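Local coordinates for galactose-1-phosphate uridylyltransferase (Pyrobaculum aerophilum str. IM2, PDB 6K9Z), which probably transfers uridylyl groups between UDP-glucose and hexose 1-phosphates in galactose metabolism, and binds zinc, iron and UDP, at residues 1-13 with 60-73. The protein carries 1 engineered substitution. Residues are numbered along the deposited sequence; the frame is centred on the assembly and turned at random.
Sequences MEIRKDPFTGEYI and PEPTAEDLYEVIPA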
loop_
_atom_site.group_PDB
_atom_site.type_symbol
_atom_site.label_atom_id
_atom_site.label_comp_id
_atom_site.label_asym_id
_atom_site.label_seq_id
_atom_site.Cartn_x
_atom_site.Cartn_y
_atom_site.Cartn_z
ATOM N N MET A 1 -6.455 22.743 -3.017
ATOM C CA MET A 1 -6.645 21.694 -1.979
ATOM C C MET A 1 -8.000 21.013 -2.196
ATOM O O MET A 1 -9.025 21.704 -2.133
ATOM C CB MET A 1 -6.609 22.294 -0.574
ATOM C CG MET A 1 -6.892 21.279 0.512
ATOM S SD MET A 1 -7.639 22.058 1.953
ATOM C CE MET A 1 -7.297 20.841 3.221
ATOM N N GLU A 2 -7.989 19.707 -2.464
ATOM C CA GLU A 2 -9.247 18.963 -2.727
ATOM C C GLU A 2 -9.019 17.453 -2.612
ATOM O O GLU A 2 -7.866 17.024 -2.443
ATOM C CB GLU A 2 -9.747 19.270 -4.137
ATOM C CG GLU A 2 -8.840 18.718 -5.218
ATOM C CD GLU A 2 -7.879 19.738 -5.798
ATOM O OE1 GLU A 2 -8.232 20.926 -5.818
ATOM O OE2 GLU A 2 -6.783 19.338 -6.221
ATOM N N ILE A 3 -10.104 16.683 -2.671
ATOM C CA ILE A 3 -9.977 15.199 -2.674
ATOM C C ILE A 3 -10.239 14.722 -4.105
ATOM O O ILE A 3 -11.379 14.885 -4.577
ATOM C CB ILE A 3 -10.938 14.539 -1.664
ATOM C CG1 ILE A 3 -10.633 14.967 -0.228
ATOM C CG2 ILE A 3 -10.910 13.027 -1.817
ATOM C CD1 ILE A 3 -11.536 14.341 0.809
ATOM N N ARG A 4 -9.202 14.220 -4.782
ATOM C CA ARG A 4 -9.371 13.680 -6.145
ATOM C C ARG A 4 -9.686 12.198 -6.076
ATOM O O ARG A 4 -9.330 11.525 -5.094
ATOM C CB ARG A 4 -8.130 14.011 -6.989
ATOM C CG ARG A 4 -7.750 15.477 -7.016
ATOM C CD ARG A 4 -6.634 15.724 -7.995
ATOM N NE ARG A 4 -6.286 17.105 -8.030
ATOM C CZ ARG A 4 -5.462 17.658 -8.903
ATOM N NH1 ARG A 4 -4.922 16.931 -9.874
ATOM N NH2 ARG A 4 -5.197 18.946 -8.827
ATOM N N LYS A 5 -10.344 11.669 -7.110
ATOM C CA LYS A 5 -10.707 10.241 -7.140
ATOM C C LYS A 5 -10.084 9.585 -8.368
ATOM O O LYS A 5 -10.151 10.136 -9.464
ATOM C CB LYS A 5 -12.218 10.074 -7.080
ATOM C CG LYS A 5 -12.698 8.662 -7.017
ATOM C CD LYS A 5 -14.182 8.673 -6.809
ATOM C CE LYS A 5 -14.817 7.340 -7.055
ATOM N NZ LYS A 5 -16.228 7.394 -6.634
ATOM N N ASP A 6 -9.433 8.456 -8.123
ATOM C CA ASP A 6 -8.864 7.607 -9.206
ATOM C C ASP A 6 -10.040 6.961 -9.935
ATOM O O ASP A 6 -10.831 6.250 -9.339
ATOM C CB ASP A 6 -7.876 6.600 -8.616
ATOM C CG ASP A 6 -7.206 5.719 -9.648
ATOM O OD1 ASP A 6 -7.905 5.289 -10.577
ATOM O OD2 ASP A 6 -5.974 5.510 -9.496
ATOM N N PRO A 7 -10.230 7.218 -11.230
ATOM C CA PRO A 7 -11.418 6.699 -11.911
ATOM C C PRO A 7 -11.305 5.210 -12.276
ATOM O O PRO A 7 -12.285 4.641 -12.684
ATOM C CB PRO A 7 -11.491 7.611 -13.118
ATOM C CG PRO A 7 -10.029 7.877 -13.456
ATOM C CD PRO A 7 -9.372 8.039 -12.092
ATOM N N PHE A 8 -10.137 4.597 -12.049
ATOM C CA PHE A 8 -9.919 3.144 -12.250
ATOM C C PHE A 8 -10.023 2.359 -10.959
ATOM O O PHE A 8 -10.343 1.163 -11.010
ATOM C CB PHE A 8 -8.607 2.911 -13.005
ATOM C CG PHE A 8 -8.606 3.576 -14.346
ATOM C CD1 PHE A 8 -9.438 3.123 -15.376
ATOM C CD2 PHE A 8 -7.773 4.647 -14.600
ATOM C CE1 PHE A 8 -9.430 3.727 -16.621
ATOM C CE2 PHE A 8 -7.774 5.258 -15.843
ATOM C CZ PHE A 8 -8.615 4.804 -16.849
ATOM N N THR A 9 -9.764 2.965 -9.800
ATOM C CA THR A 9 -9.769 2.209 -8.536
ATOM C C THR A 9 -10.803 2.753 -7.544
ATOM O O THR A 9 -11.112 2.044 -6.612
ATOM C CB THR A 9 -8.370 2.224 -7.913
ATOM O OG1 THR A 9 -8.078 3.548 -7.507
ATOM C CG2 THR A 9 -7.273 1.797 -8.868
ATOM N N GLY A 10 -11.277 3.965 -7.711
ATOM C CA GLY A 10 -12.110 4.610 -6.671
ATOM C C GLY A 10 -11.283 5.088 -5.501
ATOM O O GLY A 10 -11.847 5.522 -4.457
ATOM N N GLU A 11 -9.956 5.011 -5.561
ATOM C CA GLU A 11 -9.190 5.521 -4.423
ATOM C C GLU A 11 -9.260 7.044 -4.405
ATOM O O GLU A 11 -9.334 7.677 -5.455
ATOM C CB GLU A 11 -7.752 5.029 -4.492
ATOM C CG GLU A 11 -7.699 3.533 -4.309
ATOM C CD GLU A 11 -6.386 2.913 -4.764
ATOM O OE1 GLU A 11 -5.934 3.266 -5.854
ATOM O OE2 GLU A 11 -5.886 2.047 -4.046
ATOM N N TYR A 12 -9.121 7.609 -3.211
ATOM C CA TYR A 12 -9.105 9.064 -3.003
ATOM C C TYR A 12 -7.705 9.541 -2.764
ATOM O O TYR A 12 -6.938 8.921 -2.043
ATOM C CB TYR A 12 -9.987 9.449 -1.808
ATOM C CG TYR A 12 -11.428 9.095 -2.027
ATOM C CD1 TYR A 12 -12.241 9.732 -2.964
ATOM C CD2 TYR A 12 -11.960 8.065 -1.305
ATOM C CE1 TYR A 12 -13.547 9.336 -3.174
ATOM C CE2 TYR A 12 -13.282 7.698 -1.443
ATOM C CZ TYR A 12 -14.062 8.311 -2.400
ATOM O OH TYR A 12 -15.311 7.814 -2.421
ATOM N N ILE A 13 -7.391 10.717 -3.306
ATOM C CA ILE A 13 -6.126 11.410 -3.006
ATOM C C ILE A 13 -6.479 12.752 -2.349
ATOM O O ILE A 13 -7.163 13.590 -2.988
ATOM C CB ILE A 13 -5.257 11.582 -4.268
ATOM C CG1 ILE A 13 -5.148 10.248 -5.038
ATOM C CG2 ILE A 13 -3.888 12.129 -3.915
ATOM C CD1 ILE A 13 -6.229 10.031 -6.081
ATOM N N PRO A 60 -11.445 24.994 0.240
ATOM C CA PRO A 60 -11.745 25.801 -0.935
ATOM C C PRO A 60 -12.539 25.001 -1.989
ATOM O O PRO A 60 -12.709 23.763 -1.882
ATOM C CB PRO A 60 -10.366 26.213 -1.455
ATOM C CG PRO A 60 -9.511 25.041 -1.045
ATOM C CD PRO A 60 -10.038 24.557 0.279
ATOM N N GLU A 61 -12.967 25.734 -3.023
ATOM C CA GLU A 61 -13.583 25.124 -4.224
ATOM C C GLU A 61 -12.568 24.146 -4.823
ATOM O O GLU A 61 -11.397 24.475 -5.022
ATOM C CB GLU A 61 -14.051 26.216 -5.190
ATOM C CG GLU A 61 -14.544 25.670 -6.520
ATOM C CD GLU A 61 -15.072 26.728 -7.480
ATOM O OE1 GLU A 61 -15.745 27.679 -7.005
ATOM O OE2 GLU A 61 -14.803 26.608 -8.705
ATOM N N PRO A 62 -12.950 22.873 -5.051
ATOM C CA PRO A 62 -12.012 21.919 -5.642
ATOM C C PRO A 62 -11.656 22.180 -7.116
ATOM O O PRO A 62 -12.452 22.739 -7.844
ATOM C CB PRO A 62 -12.692 20.558 -5.421
ATOM C CG PRO A 62 -14.154 20.839 -5.179
ATOM C CD PRO A 62 -14.239 22.266 -4.679
ATOM N N THR A 63 -10.425 21.832 -7.491
ATOM C CA THR A 63 -9.923 21.849 -8.898
ATOM C C THR A 63 -10.749 20.864 -9.730
ATOM O O THR A 63 -10.629 19.681 -9.445
ATOM C CB THR A 63 -8.432 21.508 -8.950
ATOM O OG1 THR A 63 -7.783 22.234 -7.898
ATOM C CG2 THR A 63 -7.789 21.830 -10.285
ATOM N N ALA A 64 -11.437 21.350 -10.765
ATOM C CA ALA A 64 -12.314 20.490 -11.589
ATOM C C ALA A 64 -11.717 20.228 -12.979
ATOM O O ALA A 64 -11.241 21.180 -13.617
ATOM C CB ALA A 64 -13.674 21.132 -11.697
ATOM N N GLU A 65 -11.727 18.955 -13.389
ATOM C CA GLU A 65 -11.299 18.494 -14.740
ATOM C C GLU A 65 -12.452 17.645 -15.293
ATOM O O GLU A 65 -13.050 16.891 -14.510
ATOM C CB GLU A 65 -9.915 17.839 -14.735
ATOM C CG GLU A 65 -9.061 18.283 -15.910
ATOM C CD GLU A 65 -7.573 17.982 -15.830
ATOM O OE1 GLU A 65 -6.873 18.669 -15.071
ATOM O OE2 GLU A 65 -7.118 17.071 -16.546
ATOM N N ASP A 66 -12.677 17.684 -16.606
ATOM C CA ASP A 66 -13.904 17.107 -17.224
ATOM C C ASP A 66 -14.131 15.614 -16.949
ATOM O O ASP A 66 -15.269 15.269 -16.588
ATOM C CB ASP A 66 -13.876 17.321 -18.738
ATOM C CG ASP A 66 -12.618 16.766 -19.384
ATOM O OD1 ASP A 66 -11.567 16.771 -18.713
ATOM O OD2 ASP A 66 -12.698 16.322 -20.546
ATOM N N LEU A 67 -13.107 14.769 -17.051
ATOM C CA LEU A 67 -13.328 13.292 -16.937
ATOM C C LEU A 67 -13.277 12.827 -15.485
ATOM O O LEU A 67 -13.396 11.596 -15.322
ATOM C CB LEU A 67 -12.257 12.484 -17.691
ATOM C CG LEU A 67 -12.193 12.675 -19.196
ATOM C CD1 LEU A 67 -10.771 12.462 -19.676
ATOM C CD2 LEU A 67 -13.158 11.757 -19.938
ATOM N N TYR A 68 -13.075 13.722 -14.498
ATOM C CA TYR A 68 -12.627 13.327 -13.135
ATOM C C TYR A 68 -13.568 13.851 -12.065
ATOM O O TYR A 68 -14.126 14.994 -12.231
ATOM C CB TYR A 68 -11.213 13.827 -12.831
ATOM C CG TYR A 68 -10.200 13.327 -13.822
ATOM C CD1 TYR A 68 -9.917 11.981 -13.971
ATOM C CD2 TYR A 68 -9.595 14.214 -14.697
ATOM C CE1 TYR A 68 -9.023 11.524 -14.932
ATOM C CE2 TYR A 68 -8.705 13.776 -15.653
ATOM C CZ TYR A 68 -8.399 12.434 -15.765
ATOM O OH TYR A 68 -7.519 12.048 -16.730
ATOM N N GLU A 69 -13.714 13.073 -10.991
ATOM C CA GLU A 69 -14.529 13.481 -9.825
ATOM C C GLU A 69 -13.623 14.138 -8.796
ATOM O O GLU A 69 -12.593 13.536 -8.427
ATOM C CB GLU A 69 -15.245 12.294 -9.198
ATOM C CG GLU A 69 -16.295 11.713 -10.137
ATOM C CD GLU A 69 -16.998 10.524 -9.499
ATOM O OE1 GLU A 69 -17.875 10.750 -8.618
ATOM O OE2 GLU A 69 -16.587 9.382 -9.797
ATOM N N VAL A 70 -14.014 15.316 -8.320
ATOM C CA VAL A 70 -13.255 16.001 -7.238
ATOM C C VAL A 70 -14.273 16.411 -6.171
ATOM O O VAL A 70 -15.388 16.810 -6.543
ATOM C CB VAL A 70 -12.439 17.192 -7.770
ATOM C CG1 VAL A 70 -11.624 17.847 -6.669
ATOM C CG2 VAL A 70 -11.533 16.759 -8.909
ATOM N N ILE A 71 -13.920 16.266 -4.897
ATOM C CA ILE A 71 -14.868 16.645 -3.812
ATOM C C ILE A 71 -14.140 17.547 -2.815
ATOM O O ILE A 71 -12.906 17.436 -2.691
ATOM C CB ILE A 71 -15.481 15.404 -3.138
ATOM C CG1 ILE A 71 -14.430 14.561 -2.417
ATOM C CG2 ILE A 71 -16.277 14.576 -4.133
ATOM C CD1 ILE A 71 -15.020 13.583 -1.434
ATOM N N PRO A 72 -14.893 18.397 -2.120
ATOM C CA PRO A 72 -14.279 19.302 -1.155
ATOM C C PRO A 72 -13.589 18.503 -0.040
ATOM O O PRO A 72 -14.123 17.514 0.404
ATOM C CB PRO A 72 -15.452 20.121 -0.600
ATOM C CG PRO A 72 -16.433 20.139 -1.739
ATOM C CD PRO A 72 -16.296 18.757 -2.343
ATOM N N ALA A 73 -12.403 18.965 0.347
ATOM C CA ALA A 73 -11.569 18.380 1.428
ATOM C C ALA A 73 -12.132 18.831 2.768
ATOM O O ALA A 73 -11.436 19.451 3.601
ATOM C CB ALA A 73 -10.144 18.773 1.245
HETATM O O HOH W 1 -11.608 21.369 -1.296
HETATM O O HOH W 2 -8.565 24.272 -4.482
HETATM O O HOH W 3 -12.243 10.593 -11.106
#
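Glu-2 reaches across to Thr-63 with one carboxylate oxygen, OE1, which accepts two bonds: a nearly straight one from Thr-63 N (2.9 Å), arriving from above the carboxylate plane, and one from Thr-63 OG1 so short (2.5 Å) that its exact length is doubtful. Threonine suits the spot because its hydroxyl adds a second donor to the backbone N-H. The glutamate chain starts between its own backbone N and carbonyl carbon (chi1 67°), which brings Glu-2 CG within 3.3 Å of Val-70 CG1; the bend at chi2 then swings the carboxylate toward Thr-63. Glu-2 OE2 accepts from Arg-4 NE (2.9 Å) and Arg-4 NH2, a side-on salt bridge with both nitrogens on the one atom. This buried carboxylate is therefore held at both oxygens, and the arginine would be expected to stabilise its negative charge.

Behind these side chains the backbones pair as antiparallel strands. Ile-3 and Ile-71 form a hydrogen-bonded pair with two 2.9 Å bonds, Ile-3 N to Ile-71 O and Ile-71 N to Ile-3 O. On the sheet face away from Arg-4 and Val-70, their branched side chains meet, Ile-3 CB lying 3.6 Å from Ile-71 CG1. Ala-73, small enough to fit closely, lies beside Ile-3 CG1 and Met-1 CE. At the far end Lys-5 and Glu-69 run side by side in a long salt bridge, while water joins Lys-5 O to Glu-69 N.

Strand 2-5 is central in a small three-stranded antiparallel sheet, between 70-71 and 12-15. Ile-3 and Ile-71 pack toward Pro-147 and Val-148, whereas Arg-4 NH1 salt-bridges Glu-299 of the second subunit. A strand of that subunit pairs in parallel with Tyr-12 and Ile-13, so the sheet runs on across the interface.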